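Local coordinates for protein OsmC family peroxiredoxin (Aquifex aeolicus, PDB 2E8E) that probably acts as a thiol-dependent peroxidase of the OsmC family, reducing peroxides through a pair of redox-active cysteines, at residues A[58-63]-A[90-95]. Residues are numbered along the deposited sequence; the frame is centred on the assembly and turned at random.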
ATOM      1  N   ARG A  58       4.479  28.809   2.609  1.00 29.68           N
ATOM      2  CA  ARG A  58       4.082  29.851   1.665  1.00 29.99           C
ATOM      3  C   ARG A  58       4.511  29.669   0.209  1.00 29.75           C
ATOM      4  O   ARG A  58       4.700  30.649  -0.514  1.00 27.24           O
ATOM      5  CB  ARG A  58       4.587  31.201   2.183  1.00 30.73           C
ATOM      6  CG  ARG A  58       4.442  31.360   3.694  1.00 32.54           C
ATOM      7  CD  ARG A  58       3.003  31.135   4.135  1.00 33.70           C
ATOM      8  NE  ARG A  58       2.112  32.114   3.527  1.00 35.37           N
ATOM      9  CZ  ARG A  58       2.087  33.401   3.852  1.00 34.26           C
ATOM     10  NH1 ARG A  58       2.902  33.865   4.791  1.00 34.90           N
ATOM     11  NH2 ARG A  58       1.262  34.229   3.227  1.00 35.22           N
ATOM     12  N   GLN A  59       4.654  28.425  -0.231  1.00 28.03           N
ATOM     13  CA  GLN A  59       5.051  28.181  -1.607  1.00 28.25           C
ATOM     14  C   GLN A  59       3.820  28.175  -2.506  1.00 29.36           C
ATOM     15  O   GLN A  59       2.733  27.777  -2.088  1.00 29.86           O
ATOM     16  CB  GLN A  59       5.791  26.844  -1.722  1.00 28.80           C
ATOM     17  CG  GLN A  59       7.032  26.724  -0.838  1.00 27.14           C
ATOM     18  CD  GLN A  59       8.001  27.880  -1.012  1.00 27.35           C
ATOM     19  OE1 GLN A  59       8.151  28.717  -0.120  1.00 30.60           O
ATOM     20  NE2 GLN A  59       8.661  27.934  -2.163  1.00 26.13           N
ATOM     21  N   GLU A  60       3.994  28.633  -3.740  1.00 30.16           N
ATOM     22  CA  GLU A  60       2.906  28.669  -4.705  1.00 31.29           C
ATOM     23  C   GLU A  60       3.047  27.428  -5.571  1.00 30.98           C
ATOM     24  O   GLU A  60       3.848  27.391  -6.505  1.00 30.50           O
ATOM     25  CB  GLU A  60       3.002  29.941  -5.552  1.00 34.27           C
ATOM     26  CG  GLU A  60       2.830  31.214  -4.733  1.00 38.47           C
ATOM     27  CD  GLU A  60       3.127  32.477  -5.522  1.00 40.99           C
ATOM     28  OE1 GLU A  60       2.470  32.705  -6.561  1.00 42.09           O
ATOM     29  OE2 GLU A  60       4.019  33.243  -5.096  1.00 42.29           O
ATOM     30  N   VAL A  61       2.267  26.406  -5.243  1.00 30.48           N
ATOM     31  CA  VAL A  61       2.321  25.147  -5.968  1.00 29.95           C
ATOM     32  C   VAL A  61       1.304  25.021  -7.092  1.00 29.39           C
ATOM     33  O   VAL A  61       0.099  25.148  -6.875  1.00 29.12           O
ATOM     34  CB  VAL A  61       2.121  23.957  -5.008  1.00 31.39           C
ATOM     35  CG1 VAL A  61       2.140  22.649  -5.788  1.00 30.40           C
ATOM     36  CG2 VAL A  61       3.205  23.964  -3.945  1.00 32.02           C
ATOM     37  N   LYS A  62       1.805  24.770  -8.296  1.00 28.06           N
ATOM     38  CA  LYS A  62       0.947  24.580  -9.456  1.00 27.73           C
ATOM     39  C   LYS A  62       0.717  23.079  -9.590  1.00 27.01           C
ATOM     40  O   LYS A  62      -0.366  22.632  -9.968  1.00 26.66           O
ATOM     41  CB  LYS A  62       1.620  25.105 -10.725  1.00 30.11           C
ATOM     42  CG  LYS A  62       0.829  24.816 -11.990  1.00 32.72           C
ATOM     43  CD  LYS A  62       1.622  25.125 -13.251  1.00 36.90           C
ATOM     44  CE  LYS A  62       1.992  26.595 -13.343  1.00 37.57           C
ATOM     45  NZ  LYS A  62       2.678  26.885 -14.635  1.00 41.78           N
ATOM     46  N   ASP A  63       1.745  22.302  -9.267  1.00 25.02           N
ATOM     47  CA  ASP A  63       1.645  20.852  -9.358  1.00 25.05           C
ATOM     48  C   ASP A  63       2.758  20.171  -8.571  1.00 25.04           C
ATOM     49  O   ASP A  63       3.808  20.757  -8.305  1.00 23.81           O
ATOM     50  CB  ASP A  63       1.704  20.424 -10.830  1.00 26.55           C
ATOM     51  CG  ASP A  63       1.258  18.983 -11.049  1.00 28.18           C
ATOM     52  OD1 ASP A  63       0.680  18.379 -10.122  1.00 29.10           O
ATOM     53  OD2 ASP A  63       1.478  18.463 -12.162  1.00 31.97           O
ATOM     54  N   VAL A  90       6.235  21.922  -8.928  1.00 19.76           N
ATOM     55  CA  VAL A  90       6.099  22.853 -10.043  1.00 21.73           C
ATOM     56  C   VAL A  90       5.398  24.122  -9.586  1.00 21.89           C
ATOM     57  O   VAL A  90       4.324  24.058  -8.990  1.00 23.18           O
ATOM     58  CB  VAL A  90       5.270  22.216 -11.190  1.00 20.83           C
ATOM     59  CG1 VAL A  90       5.177  23.171 -12.369  1.00 22.49           C
ATOM     60  CG2 VAL A  90       5.895  20.890 -11.610  1.00 20.97           C
ATOM     61  N   GLY A  91       6.008  25.275  -9.871  1.00 22.54           N
ATOM     62  CA  GLY A  91       5.415  26.544  -9.485  1.00 23.06           C
ATOM     63  C   GLY A  91       6.466  27.483  -8.924  1.00 22.58           C
ATOM     64  O   GLY A  91       7.641  27.371  -9.257  1.00 23.17           O
ATOM     65  N   LYS A  92       6.046  28.426  -8.089  1.00 25.02           N
ATOM     66  CA  LYS A  92       6.993  29.345  -7.470  1.00 27.15           C
ATOM     67  C   LYS A  92       7.385  28.664  -6.168  1.00 27.69           C
ATOM     68  O   LYS A  92       6.920  29.034  -5.092  1.00 26.88           O
ATOM     69  CB  LYS A  92       6.332  30.695  -7.186  1.00 29.36           C
ATOM     70  CG  LYS A  92       5.866  31.449  -8.427  1.00 34.10           C
ATOM     71  CD  LYS A  92       5.162  32.745  -8.031  1.00 36.72           C
ATOM     72  CE  LYS A  92       4.575  33.478  -9.230  1.00 40.22           C
ATOM     73  NZ  LYS A  92       5.618  34.019 -10.140  1.00 42.10           N
ATOM     74  N   VAL A  93       8.226  27.643  -6.288  1.00 27.21           N
ATOM     75  CA  VAL A  93       8.675  26.866  -5.141  1.00 27.70           C
ATOM     76  C   VAL A  93      10.192  26.905  -5.030  1.00 28.58           C
ATOM     77  O   VAL A  93      10.902  26.629  -5.993  1.00 30.17           O
ATOM     78  CB  VAL A  93       8.230  25.387  -5.276  1.00 27.06           C
ATOM     79  CG1 VAL A  93       8.564  24.621  -4.006  1.00 26.76           C
ATOM     80  CG2 VAL A  93       6.742  25.320  -5.579  1.00 27.37           C
ATOM     81  N   GLU A  94      10.684  27.253  -3.849  1.00 31.06           N
ATOM     82  CA  GLU A  94      12.119  27.317  -3.618  1.00 32.39           C
ATOM     83  C   GLU A  94      12.625  25.921  -3.283  1.00 32.58           C
ATOM     84  O   GLU A  94      12.000  25.189  -2.516  1.00 30.54           O
ATOM     85  CB  GLU A  94      12.414  28.283  -2.474  1.00 34.46           C
ATOM     86  CG  GLU A  94      11.897  29.685  -2.746  1.00 38.30           C
ATOM     87  CD  GLU A  94      11.923  30.564  -1.519  1.00 41.28           C
ATOM     88  OE1 GLU A  94      13.030  30.899  -1.046  1.00 43.90           O
ATOM     89  OE2 GLU A  94      10.832  30.917  -1.027  1.00 42.10           O
ATOM     90  N   GLU A  95      13.755  25.554  -3.875  1.00 33.11           N
ATOM     91  CA  GLU A  95      14.341  24.241  -3.653  1.00 34.14           C
ATOM     92  C   GLU A  95      14.508  23.948  -2.162  1.00 32.96           C
ATOM     93  O   GLU A  95      14.337  22.809  -1.727  1.00 31.32           O
ATOM     94  CB  GLU A  95      15.685  24.157  -4.385  1.00 35.81           C
ATOM     95  CG  GLU A  95      16.292  22.761  -4.476  1.00 40.44           C
ATOM     96  CD  GLU A  95      17.279  22.478  -3.361  1.00 43.21           C
ATOM     97  OE1 GLU A  95      18.171  23.325  -3.137  1.00 45.83           O
ATOM     98  OE2 GLU A  95      17.173  21.412  -2.719  1.00 44.89           O
TER
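Val90 O is gripped by two successive backbone amides: Lys62 N lies in the carbonyl plane at 2.7 Å, and Asp63 N, tilted from that plane, donates over 3.1 Å. Val90 N returns a bond of 2.8 Å to Asp63 O. With both amides on one oxygen, Lys62 and Asp63 together face Val90, and the register slips by one residue. Beyond this bulge, Glu60 N reaches Lys92 O from above the carbonyl plane, and Lys92 N gives only a weak bond to Glu60 O. Opposite Val61, Gly91 brings its CA to 3.5 Å from Glu60 O, where a side chain would collide with that oxygen. The Glu60 and Lys92 side chains run alongside each other, pointing the same way. Both have CG anti to the carbonyl carbon (chi1 -64° and -63°), which sets the carboxylate against the lysine methylenes, while Lys92 NZ stays 4.9 Å from Glu60 OE1 and makes no close ion pair. Lys62 NZ forms a salt bridge with Glu131 and a hydrogen bond to the backbone O of Glu132, at the end of the chain. On the inner side, Val61 CG2 meets Val93 CG2 at 4.1 Å, and both valines rest on Leu54 of helix 34-56. Gln59 crosses Val93 at about a right angle, its CG near Val93 CG1 and its amide beside Glu94, the N-cap residue of helix 95-109. Replacing Gln59 by an alanine removes CG and the amide, and would probably open a gap over Val93 CG1 and take away the neighbour of Glu94. The arrangement is a classic beta bulge where antiparallel strands 60-72 and 80-90 pair beside the long helix of the OsmC-like fold.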